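Local coordinates for protein alpha-fucosidase GH29 (Fusarium graminearum, PDB 4PSR) that hydrolyses alpha-L-fucosides, probably including the alpha-1,6-linked fucose on the reducing-end N-acetylglucosamine of glycoprotein glycans, at residues Gly36-Ala41 with Ala124-Gly129; Ser45-Arg50 with Gln172-Asn177; Asp128-Trp133 with Trp140-Tyr145; Ser135-Trp140 with His211-Asp216. One frame throughout, in Å; residues are numbered along the deposited sequence.

All four contacts lie within the TIM-barrel domain, on the same side of the chain's centre. Contacts 1 and 2 form part of the fucose site: both touch the sugar, both are buried, and they meet through the loops that follow the first, second and third barrel strands. Aromatic side chains do most of the bridging; ring nitrogens of histidine and tryptophan, together with a glutamate, hold the sugar hydroxyls. Contacts 3 and 4 lie farther out, both use the long loop between strand 119-125 and helix 151-161, and share Trp140. Contact 3 is a buried pairing within that loop, part backbone and part apolar. Contact 4 is partly exposed and almost wholly polar, fastening the loop to helix 200-218.

Contact 1. Residues Gly36-Ala41 with Ala124-Gly129; sequences GAFTTA and AEHHDG. With FUL (beta-L-fucopyranose), chain M.
Phe38 holds its CG between its backbone N and carbonyl carbon (chi1 49°), while His126 carries CG beside its own carbonyl carbon (chi1 -160°); both side chains leave their backbones toward the other segment, and these torsions set the rim of the phenyl against the CB end of the histidine. The setting is the active-site mouth of a TIM barrel: residues 36-41 belong to the loop after strand 29-33, and residues 124-129 run off the end of the neighbouring strand 119-125. The pair is edge-to-face, His126 offering its edge to the phenyl face, with centroids 5.2 Å apart and planes at 51°. Closer still, Phe38 CE2 lies 3.5 Å from His126 CB. A bulky, apolar phenylalanine suits a place where it must back an imidazole without competing for its NE2, which the sugar uses: His126 NE2 is hydrogen-bonded to fucose O4 at 2.9 Å and weakly to O3. Next in the chain, His127 NE2 meets fucose O2 at 2.9 Å, in the plane of its imidazole, and its ND1 is held by the carbonyl of His171. His34, Asp226 and Lys272 bind the same sugar.

The other edge of the contact is polar. Asp128 OD2 lies near the plane of the phenyl ring, 3.7 Å from Phe38 CD2, where the weakly positive ring hydrogens can favour a carboxylate. That oxygen also bonds to the hydroxyl of Tyr75. A water links the two segments: it donates to Asp128 OD2 at 2.7 Å and accepts a weak bond from Ala37 N at 2.8 Å.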
# COMPACT_ATOMS: atom_id res chain seq x y z
N GLY A 36 15.51 9.81 -8.60
CA GLY A 36 15.68 11.26 -8.66
C GLY A 36 17.10 11.69 -8.38
O GLY A 36 18.00 10.89 -8.44
N ALA A 37 17.28 12.97 -8.07
CA ALA A 37 18.62 13.47 -7.78
C ALA A 37 19.19 12.81 -6.53
O ALA A 37 20.40 12.72 -6.39
CB ALA A 37 18.61 14.98 -7.61
N PHE A 38 18.33 12.29 -5.65
CA PHE A 38 18.79 11.56 -4.47
C PHE A 38 19.44 10.24 -4.86
O PHE A 38 20.16 9.64 -4.05
CB PHE A 38 17.65 11.31 -3.48
CG PHE A 38 16.40 10.74 -4.10
CD1 PHE A 38 16.32 9.38 -4.43
CD2 PHE A 38 15.33 11.56 -4.40
CE1 PHE A 38 15.18 8.86 -5.05
CE2 PHE A 38 14.17 11.04 -5.02
CZ PHE A 38 14.13 9.70 -5.35
N THR A 39 19.22 9.77 -6.09
CA THR A 39 19.82 8.55 -6.57
C THR A 39 21.27 8.77 -7.08
O THR A 39 22.01 7.81 -7.27
CB THR A 39 18.97 7.93 -7.72
OG1 THR A 39 17.58 7.92 -7.35
CG2 THR A 39 19.42 6.52 -8.07
N THR A 40 21.62 10.02 -7.37
CA THR A 40 22.88 10.31 -8.06
C THR A 40 24.10 9.67 -7.39
O THR A 40 24.93 9.04 -8.07
CB THR A 40 23.11 11.81 -8.21
OG1 THR A 40 21.91 12.46 -8.68
CG2 THR A 40 24.22 12.08 -9.21
N ALA A 41 24.19 9.76 -6.06
CA ALA A 41 25.34 9.19 -5.35
C ALA A 41 25.36 7.66 -5.36
O ALA A 41 26.40 7.03 -5.18
CB ALA A 41 25.36 9.69 -3.94
N ALA A 124 7.30 12.04 -7.47
CA ALA A 124 7.43 13.33 -8.16
C ALA A 124 8.30 14.29 -7.38
O ALA A 124 8.97 15.15 -7.97
CB ALA A 124 6.07 13.95 -8.42
N GLU A 125 8.29 14.18 -6.04
CA GLU A 125 9.18 14.98 -5.19
C GLU A 125 9.35 14.19 -3.90
O GLU A 125 8.35 13.89 -3.25
CB GLU A 125 8.62 16.36 -4.91
CG GLU A 125 9.58 17.16 -4.01
CD GLU A 125 9.27 18.62 -3.87
OE1 GLU A 125 8.45 19.15 -4.61
OE2 GLU A 125 9.87 19.24 -2.94
N HIS A 126 10.59 13.87 -3.56
CA HIS A 126 10.87 13.19 -2.29
C HIS A 126 11.07 14.25 -1.19
O HIS A 126 10.43 15.28 -1.23
CB HIS A 126 12.03 12.21 -2.48
CG HIS A 126 12.09 11.16 -1.43
ND1 HIS A 126 12.99 11.22 -0.39
CD2 HIS A 126 11.32 10.08 -1.20
CE1 HIS A 126 12.80 10.19 0.41
NE2 HIS A 126 11.78 9.48 -0.05
N HIS A 127 11.93 13.98 -0.19
CA HIS A 127 12.18 14.93 0.90
C HIS A 127 13.25 15.98 0.55
O HIS A 127 13.45 16.91 1.34
CB HIS A 127 12.73 14.21 2.16
CG HIS A 127 11.90 13.10 2.74
ND1 HIS A 127 10.52 13.14 2.88
CD2 HIS A 127 12.30 11.93 3.29
CE1 HIS A 127 10.13 12.03 3.50
NE2 HIS A 127 11.18 11.27 3.74
N ASP A 128 13.92 15.82 -0.60
CA ASP A 128 15.13 16.55 -0.94
C ASP A 128 14.92 17.86 -1.68
O ASP A 128 15.88 18.46 -2.17
CB ASP A 128 16.06 15.67 -1.76
CG ASP A 128 15.51 15.37 -3.16
OD1 ASP A 128 14.27 15.44 -3.35
OD2 ASP A 128 16.33 15.06 -4.06
N GLY A 129 13.67 18.31 -1.79
CA GLY A 129 13.39 19.63 -2.33
C GLY A 129 13.38 19.81 -3.85
O GLY A 129 13.26 20.96 -4.33
C1 FUL M . 9.46 6.89 4.16
C2 FUL M . 10.52 7.77 3.53
O2 FUL M . 11.29 8.49 4.50
C3 FUL M . 11.41 6.84 2.73
O3 FUL M . 12.47 7.59 2.18
C4 FUL M . 10.55 6.20 1.67
O4 FUL M . 10.09 7.21 0.77
C5 FUL M . 9.39 5.48 2.33
C6 FUL M . 8.43 4.87 1.32
O5 FUL M . 8.63 6.33 3.18
O1 FUL M . 8.66 7.69 4.99
O HOH W 1 15.30 14.15 -6.42

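Contact 2. Residues Ser45-Arg50 with Gln172-Asn177; sequences SEWYPR and QAYNYN. With FUL (beta-L-fucopyranose), chain M.
Trp47 and Arg50, which reach Tyr174, stand on a type I turn from Ser45 to Tyr48 and on the helix it leads into, while the backbones stay apart, Arg50 CA to Asn175 CA being 9.5 Å. Ser45 OG fixes the turn by accepting a capping bond from Trp47 N at 3.0 Å. Long, flat side chains therefore span the gap. The indole of Trp47 brings CH2 to 3.8 Å from Tyr174 CE2, the ring planes inclined at 40°. Arg50, extended from CG to NE, turns one guanidinium face to the phenol oxygen: Tyr174 OH sits over its centre, 3.4 Å from Arg50 CZ with the planes 51° apart, a place suited to an electron-rich oxygen but not to an N-H bond. The arginine's NH1 is instead held by Gln181 and by the carbonyl of Phe179. While its benzene end packs on Tyr174, Trp47 turns its pyrrole N-H to the sugar: Trp47 NE1 donates to fucose O2 at 2.9 Å and weakly to O3. Fucose O3 donates to Glu46 OE2 at 2.7 Å. An indole N-H and a carboxylate bonded to its hydroxyls make this part of a carbohydrate-binding pocket at the mouth of a TIM barrel.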
# COMPACT_ATOMS: atom_id res chain seq x y z
N SER A 45 21.19 5.12 0.77
CA SER A 45 19.76 5.13 0.52
C SER A 45 19.35 6.46 -0.08
O SER A 45 20.16 7.35 -0.30
CB SER A 45 18.97 4.92 1.82
OG SER A 45 19.08 6.06 2.64
N GLU A 46 18.05 6.56 -0.36
CA GLU A 46 17.45 7.80 -0.79
C GLU A 46 17.53 8.91 0.26
O GLU A 46 17.23 10.06 -0.06
CB GLU A 46 15.99 7.57 -1.22
CG GLU A 46 14.99 7.30 -0.10
CD GLU A 46 15.13 5.98 0.64
OE1 GLU A 46 15.75 5.03 0.13
OE2 GLU A 46 14.57 5.90 1.76
N TRP A 47 17.91 8.59 1.51
CA TRP A 47 18.17 9.62 2.52
C TRP A 47 19.59 10.20 2.42
O TRP A 47 19.95 11.04 3.23
CB TRP A 47 17.88 9.12 3.95
CG TRP A 47 16.42 9.13 4.31
CD1 TRP A 47 15.34 8.93 3.48
CD2 TRP A 47 15.86 9.38 5.62
NE1 TRP A 47 14.16 9.05 4.19
CE2 TRP A 47 14.46 9.33 5.51
CE3 TRP A 47 16.43 9.64 6.88
CZ2 TRP A 47 13.61 9.55 6.60
CZ3 TRP A 47 15.58 9.85 7.97
CH2 TRP A 47 14.20 9.82 7.82
N TYR A 48 20.37 9.80 1.43
CA TYR A 48 21.72 10.36 1.25
C TYR A 48 21.77 11.89 1.31
O TYR A 48 22.67 12.43 1.94
CB TYR A 48 22.35 9.88 -0.05
CG TYR A 48 23.81 10.26 -0.20
CD1 TYR A 48 24.81 9.41 0.22
CD2 TYR A 48 24.18 11.45 -0.80
CE1 TYR A 48 26.15 9.74 0.09
CE2 TYR A 48 25.50 11.80 -0.93
CZ TYR A 48 26.48 10.92 -0.52
OH TYR A 48 27.82 11.24 -0.67
N PRO A 49 20.81 12.60 0.70
CA PRO A 49 20.88 14.07 0.77
C PRO A 49 20.88 14.61 2.19
O PRO A 49 21.46 15.69 2.43
CB PRO A 49 19.63 14.53 0.00
CG PRO A 49 19.25 13.37 -0.88
CD PRO A 49 19.67 12.14 -0.14
N ARG A 50 20.16 13.94 3.09
CA ARG A 50 20.14 14.31 4.52
C ARG A 50 21.42 13.85 5.22
O ARG A 50 22.08 14.64 5.93
CB ARG A 50 18.93 13.66 5.17
CG ARG A 50 19.05 13.39 6.70
CD ARG A 50 17.73 12.84 7.22
NE ARG A 50 17.74 12.51 8.65
CZ ARG A 50 17.56 13.41 9.60
NH1 ARG A 50 17.44 14.69 9.31
NH2 ARG A 50 17.52 13.02 10.87
N GLN A 172 7.07 15.97 0.39
CA GLN A 172 7.67 17.30 0.50
C GLN A 172 7.45 17.99 1.85
O GLN A 172 8.01 19.07 2.08
CB GLN A 172 7.30 18.18 -0.70
CG GLN A 172 5.98 18.94 -0.68
CD GLN A 172 4.73 18.11 -0.89
OE1 GLN A 172 4.74 16.88 -0.75
NE2 GLN A 172 3.62 18.78 -1.23
N ALA A 173 6.72 17.36 2.76
CA ALA A 173 6.57 17.92 4.12
C ALA A 173 7.83 17.80 4.94
O ALA A 173 8.21 18.76 5.65
CB ALA A 173 5.44 17.25 4.84
N TYR A 174 8.52 16.66 4.91
CA TYR A 174 9.67 16.50 5.81
C TYR A 174 10.85 17.36 5.37
O TYR A 174 11.75 17.70 6.16
CB TYR A 174 10.05 15.02 5.94
CG TYR A 174 11.15 14.70 6.91
CD1 TYR A 174 11.22 15.31 8.16
CD2 TYR A 174 12.09 13.72 6.61
CE1 TYR A 174 12.23 14.99 9.04
CE2 TYR A 174 13.10 13.40 7.49
CZ TYR A 174 13.16 14.02 8.72
OH TYR A 174 14.20 13.66 9.57
N ASN A 175 10.81 17.80 4.11
CA ASN A 175 11.82 18.72 3.59
C ASN A 175 12.15 19.90 4.51
O ASN A 175 13.32 20.25 4.65
CB ASN A 175 11.38 19.23 2.20
CG ASN A 175 12.26 20.32 1.66
OD1 ASN A 175 11.90 21.50 1.75
ND2 ASN A 175 13.43 19.96 1.14
N TYR A 176 11.12 20.50 5.10
CA TYR A 176 11.29 21.66 5.96
C TYR A 176 10.98 21.35 7.40
O TYR A 176 10.87 22.29 8.22
CB TYR A 176 10.47 22.85 5.47
CG TYR A 176 8.95 22.70 5.45
CD1 TYR A 176 8.29 22.14 4.34
CD2 TYR A 176 8.16 23.22 6.49
CE1 TYR A 176 6.93 22.07 4.30
CE2 TYR A 176 6.77 23.12 6.45
CZ TYR A 176 6.17 22.58 5.34
OH TYR A 176 4.79 22.50 5.26
N ASN A 177 10.82 20.06 7.73
CA ASN A 177 10.53 19.61 9.10
C ASN A 177 11.66 18.76 9.65
O ASN A 177 11.45 18.02 10.60
CB ASN A 177 9.18 18.88 9.19
CG ASN A 177 8.02 19.82 9.28
OD1 ASN A 177 7.80 20.44 10.34
ND2 ASN A 177 7.25 19.96 8.22
C1 FUL M . 9.46 6.89 4.16
C2 FUL M . 10.52 7.77 3.53
O2 FUL M . 11.29 8.49 4.50
C3 FUL M . 11.41 6.84 2.73
O3 FUL M . 12.47 7.59 2.18
C4 FUL M . 10.55 6.20 1.67
O4 FUL M . 10.09 7.21 0.77
C5 FUL M . 9.39 5.48 2.33
C6 FUL M . 8.43 4.87 1.32
O5 FUL M . 8.63 6.33 3.18
O1 FUL M . 8.66 7.69 4.99

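Contact 3. Residues Asp128-Trp133 with Trp140-Tyr145; sequences DGFSMW and WNPVNY
Phe130 and Ser131 lie alongside Trp140, Asn141 and Pro142 where two parts of the long loop after TIM-barrel strand 119-125 come side by side, running in roughly the same direction; an Asx turn at Asn141 shapes the second limb. Neither limb is helix or strand.

The hydrogen bonding between the limbs is backbone work. Ser131 N donates to Trp140 O at 3.0 Å, the donor standing almost on the extension of the carbonyl bond (169° at the oxygen). Weaker CA-H...O contacts flank it, among them Asn141 CA to Ser131 O at 3.2 Å. Ser131 turns its own hydroxyl to Glu125 and Asn138, which ties this limb to the end of the strand.

Packing against the neighbouring backbone and Pro142 is led by the Phe130 ring. With CG anti to its N (chi1 -172°), the ring lies along residues 140-142: Phe130 CD1 is 3.3 Å from Trp140 O. At its far end Phe130 CZ comes within 3.6 Å of Pro142 CD. A wide, flat phenyl can thus touch three consecutive residues obliquely, and Ile79 of helix 76-80 also packs against it. Proline suits its position because its ring adds a greasy surface without a spare N-H to satisfy; Met132 CB lies 4.2 Å from Pro142 CG, and Leu151 of helix 151-161 touches the same proline.

Within residues 140-145 the polar bonds belong to Asn141, whose short side chain can fold back on the backbone. Its OD1 accepts from two successive amides, Val143 N in the carbonyl plane and Asn144 N tilted 30° from it, each at 2.9 Å from Asn141 OD1.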
# COMPACT_ATOMS: atom_id res chain seq x y z
N ASP A 128 13.92 15.82 -0.60
CA ASP A 128 15.13 16.55 -0.94
C ASP A 128 14.92 17.86 -1.68
O ASP A 128 15.88 18.46 -2.17
CB ASP A 128 16.06 15.67 -1.76
CG ASP A 128 15.51 15.37 -3.16
OD1 ASP A 128 14.27 15.44 -3.35
OD2 ASP A 128 16.33 15.06 -4.06
N GLY A 129 13.67 18.31 -1.79
CA GLY A 129 13.39 19.63 -2.33
C GLY A 129 13.38 19.81 -3.85
O GLY A 129 13.26 20.96 -4.33
N PHE A 130 13.53 18.71 -4.58
CA PHE A 130 13.66 18.72 -6.05
C PHE A 130 12.34 18.23 -6.64
O PHE A 130 11.98 17.06 -6.49
CB PHE A 130 14.82 17.79 -6.42
CG PHE A 130 15.23 17.80 -7.89
CD1 PHE A 130 15.69 18.98 -8.48
CD2 PHE A 130 15.23 16.64 -8.66
CE1 PHE A 130 16.10 19.01 -9.82
CE2 PHE A 130 15.67 16.67 -9.99
CZ PHE A 130 16.11 17.84 -10.56
N SER A 131 11.61 19.15 -7.27
CA SER A 131 10.32 18.82 -7.90
C SER A 131 10.59 18.30 -9.30
O SER A 131 11.24 19.00 -10.05
CB SER A 131 9.44 20.05 -8.02
OG SER A 131 9.20 20.66 -6.75
N MET A 132 10.11 17.12 -9.67
CA MET A 132 10.53 16.52 -10.95
C MET A 132 9.57 16.78 -12.11
O MET A 132 9.69 16.13 -13.17
CB MET A 132 10.89 15.06 -10.76
CG MET A 132 12.27 14.97 -10.11
SD MET A 132 12.86 13.28 -9.88
CE MET A 132 11.93 12.82 -8.39
N TRP A 133 8.69 17.77 -11.96
CA TRP A 133 7.89 18.30 -13.08
C TRP A 133 8.41 19.71 -13.44
O TRP A 133 9.27 20.27 -12.74
CB TRP A 133 6.39 18.31 -12.75
CG TRP A 133 6.02 19.21 -11.61
CD1 TRP A 133 5.53 20.48 -11.71
CD2 TRP A 133 6.11 18.92 -10.20
NE1 TRP A 133 5.33 21.00 -10.46
CE2 TRP A 133 5.69 20.07 -9.52
CE3 TRP A 133 6.55 17.81 -9.45
CZ2 TRP A 133 5.65 20.15 -8.12
CZ3 TRP A 133 6.53 17.89 -8.07
CH2 TRP A 133 6.08 19.05 -7.42
N TRP A 140 13.99 24.38 -8.52
CA TRP A 140 14.79 23.19 -8.36
C TRP A 140 14.07 22.03 -9.03
O TRP A 140 13.31 21.29 -8.39
CB TRP A 140 15.07 22.93 -6.87
CG TRP A 140 15.91 24.03 -6.27
CD1 TRP A 140 15.46 25.13 -5.59
CD2 TRP A 140 17.34 24.15 -6.32
NE1 TRP A 140 16.52 25.92 -5.22
CE2 TRP A 140 17.68 25.35 -5.65
CE3 TRP A 140 18.35 23.35 -6.85
CZ2 TRP A 140 19.00 25.76 -5.50
CZ3 TRP A 140 19.65 23.75 -6.69
CH2 TRP A 140 19.96 24.96 -6.02
N ASN A 141 14.30 21.90 -10.33
CA ASN A 141 13.55 20.93 -11.12
C ASN A 141 14.40 20.51 -12.32
O ASN A 141 15.38 21.20 -12.70
CB ASN A 141 12.16 21.49 -11.49
CG ASN A 141 12.20 22.55 -12.59
OD1 ASN A 141 12.69 22.29 -13.68
ND2 ASN A 141 11.65 23.71 -12.31
N PRO A 142 14.06 19.38 -12.96
CA PRO A 142 14.88 18.78 -14.01
C PRO A 142 14.66 19.38 -15.40
O PRO A 142 15.29 18.93 -16.34
CB PRO A 142 14.48 17.31 -13.98
CG PRO A 142 13.04 17.34 -13.55
CD PRO A 142 13.06 18.42 -12.47
N VAL A 143 13.80 20.38 -15.50
CA VAL A 143 13.68 21.16 -16.75
C VAL A 143 14.71 22.29 -16.70
O VAL A 143 15.46 22.51 -17.66
CB VAL A 143 12.26 21.73 -16.94
CG1 VAL A 143 12.19 22.66 -18.16
CG2 VAL A 143 11.24 20.61 -17.08
N ASN A 144 14.80 22.99 -15.58
CA ASN A 144 15.82 24.04 -15.42
C ASN A 144 17.25 23.51 -15.37
O ASN A 144 18.19 24.13 -15.90
CB ASN A 144 15.59 24.81 -14.13
CG ASN A 144 14.44 25.75 -14.22
OD1 ASN A 144 14.09 26.22 -15.32
ND2 ASN A 144 13.83 26.07 -13.08
N TYR A 145 17.43 22.39 -14.68
CA TYR A 145 18.75 21.82 -14.41
C TYR A 145 18.85 20.39 -14.88
O TYR A 145 17.82 19.73 -15.08
CB TYR A 145 19.03 21.88 -12.91
CG TYR A 145 18.97 23.29 -12.35
CD1 TYR A 145 19.73 24.31 -12.89
CD2 TYR A 145 18.08 23.61 -11.34
CE1 TYR A 145 19.63 25.62 -12.38
CE2 TYR A 145 17.97 24.87 -10.84
CZ TYR A 145 18.74 25.88 -11.37
OH TYR A 145 18.60 27.15 -10.85

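Contact 4. Residues Ser135-Trp140 with His211-Asp216; sequences SKVNEW and HREMLD
A carboxylate clasped by a loop defines this contact: Glu213, on helix 200-218 of the TIM barrel, is received by a Ser135-Asn138 ST motif in the long loop after strand 119-125. Glu213 points from its helix toward the loop, holds CG anti to its backbone N (chi1 -172°) and runs on extended, which carries the carboxylate across to the turn. Ser135 OG donates at 2.6 Å to the syn lone pair of Glu213 OE1, on the side of the other oxygen. The second oxygen takes two backbone donors. Val137 N, 3.1 Å from Glu213 OE2, comes in on that oxygen's syn lone pair, whereas Lys136 N, at 2.8 Å from Glu213 OE2, comes from above the carboxylate plane, 42° out of it. Glutamate fits because it is long enough to span the space between helix and loop and has an oxygen for each set of donors.

Serine is equally apt, since its hydroxyl works in both directions. Placed anti to the backbone N (chi1 175°), Ser135 OG accepts from Asn138 N at 2.8 Å while donating its own hydrogen bond to the glutamate. Val137 adds a little apolar cover, its CG2 lying 3.6 Å from Glu213 OE1. Farther along, Asn138 starts an Asx turn, its OD1 accepting from Trp140 N.

Glu213 OE1 is also met by the indole N-H of Trp133, bringing the donors around the carboxylate to four. Such a surround is consistent with an ionised glutamate, and the ammonium of Lys136, whose NZ stands 5.2 Å from Glu213 OE2 without touching it, would favour that charge only at a distance.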
# COMPACT_ATOMS: atom_id res chain seq x y z
N SER A 135 8.22 23.06 -12.97
CA SER A 135 7.61 23.81 -11.87
C SER A 135 7.95 25.30 -11.93
O SER A 135 9.12 25.67 -12.07
CB SER A 135 8.07 23.23 -10.54
OG SER A 135 7.60 23.99 -9.45
N LYS A 136 6.92 26.13 -11.86
CA LYS A 136 7.09 27.58 -11.70
C LYS A 136 7.33 27.92 -10.23
O LYS A 136 8.10 28.82 -9.92
CB LYS A 136 5.89 28.35 -12.25
CG LYS A 136 5.69 28.11 -13.75
CD LYS A 136 4.42 28.73 -14.31
CE LYS A 136 4.16 28.24 -15.73
NZ LYS A 136 4.05 26.75 -15.82
N VAL A 137 6.70 27.18 -9.32
CA VAL A 137 6.84 27.53 -7.90
C VAL A 137 8.15 27.05 -7.30
O VAL A 137 8.58 27.56 -6.26
CB VAL A 137 5.65 27.05 -7.01
CG1 VAL A 137 4.32 27.62 -7.52
CG2 VAL A 137 5.57 25.56 -6.92
N ASN A 138 8.81 26.08 -7.95
CA ASN A 138 10.10 25.58 -7.47
C ASN A 138 11.08 25.44 -8.63
O ASN A 138 10.96 24.54 -9.46
CB ASN A 138 9.93 24.23 -6.75
CG ASN A 138 11.24 23.68 -6.25
OD1 ASN A 138 12.23 24.43 -6.12
ND2 ASN A 138 11.27 22.40 -5.94
N GLU A 139 12.07 26.33 -8.67
CA GLU A 139 13.10 26.32 -9.71
C GLU A 139 14.01 25.09 -9.65
O GLU A 139 14.72 24.77 -10.64
CB GLU A 139 13.98 27.57 -9.65
CG GLU A 139 14.78 27.78 -8.33
CD GLU A 139 14.03 28.51 -7.24
OE1 GLU A 139 12.78 28.57 -7.24
OE2 GLU A 139 14.75 29.06 -6.36
N TRP A 140 13.99 24.38 -8.52
CA TRP A 140 14.79 23.19 -8.36
C TRP A 140 14.07 22.03 -9.03
O TRP A 140 13.31 21.29 -8.39
CB TRP A 140 15.07 22.93 -6.87
CG TRP A 140 15.91 24.03 -6.27
CD1 TRP A 140 15.46 25.13 -5.59
CD2 TRP A 140 17.34 24.15 -6.32
NE1 TRP A 140 16.52 25.92 -5.22
CE2 TRP A 140 17.68 25.35 -5.65
CE3 TRP A 140 18.35 23.35 -6.85
CZ2 TRP A 140 19.00 25.76 -5.50
CZ3 TRP A 140 19.65 23.75 -6.69
CH2 TRP A 140 19.96 24.96 -6.02
N HIS A 211 1.77 20.74 -4.52
CA HIS A 211 0.67 19.83 -4.81
C HIS A 211 -0.26 20.36 -5.90
O HIS A 211 -0.61 19.63 -6.83
CB HIS A 211 -0.20 19.60 -3.59
CG HIS A 211 0.20 18.47 -2.71
ND1 HIS A 211 0.57 17.24 -3.21
CD2 HIS A 211 0.20 18.35 -1.36
CE1 HIS A 211 0.78 16.41 -2.20
NE2 HIS A 211 0.56 17.06 -1.06
N ARG A 212 -0.68 21.61 -5.77
CA ARG A 212 -1.62 22.21 -6.69
C ARG A 212 -1.09 22.23 -8.13
O ARG A 212 -1.80 21.87 -9.08
CB ARG A 212 -1.96 23.64 -6.24
CG ARG A 212 -2.66 24.46 -7.31
CD ARG A 212 -3.35 25.69 -6.75
NE ARG A 212 -2.39 26.57 -6.11
CZ ARG A 212 -2.66 27.78 -5.64
NH1 ARG A 212 -1.70 28.48 -5.06
NH2 ARG A 212 -3.89 28.28 -5.74
N GLU A 213 0.16 22.65 -8.28
CA GLU A 213 0.79 22.78 -9.59
C GLU A 213 0.95 21.38 -10.19
O GLU A 213 0.61 21.15 -11.37
CB GLU A 213 2.15 23.45 -9.46
CG GLU A 213 2.83 23.81 -10.78
CD GLU A 213 4.16 24.44 -10.51
OE1 GLU A 213 5.01 23.73 -9.93
OE2 GLU A 213 4.35 25.67 -10.75
N MET A 214 1.44 20.43 -9.40
CA MET A 214 1.64 19.08 -9.90
C MET A 214 0.31 18.47 -10.31
O MET A 214 0.20 17.83 -11.37
CB MET A 214 2.34 18.20 -8.83
CG MET A 214 2.45 16.69 -9.19
SD MET A 214 0.93 15.76 -8.89
CE MET A 214 0.87 15.81 -7.10
N LEU A 215 -0.73 18.64 -9.52
CA LEU A 215 -1.95 17.88 -9.79
C LEU A 215 -2.74 18.47 -10.97
O LEU A 215 -3.39 17.73 -11.71
CB LEU A 215 -2.78 17.68 -8.52
CG LEU A 215 -3.59 18.84 -7.93
CD1 LEU A 215 -4.95 18.98 -8.63
CD2 LEU A 215 -3.78 18.69 -6.42
N ASP A 216 -2.65 19.79 -11.16
CA ASP A 216 -3.23 20.39 -12.35
C ASP A 216 -2.43 20.01 -13.60
O ASP A 216 -2.99 19.93 -14.70
CB ASP A 216 -3.29 21.93 -12.21
CG ASP A 216 -4.41 22.42 -11.28
OD1 ASP A 216 -5.44 21.72 -11.09
OD2 ASP A 216 -4.25 23.55 -10.78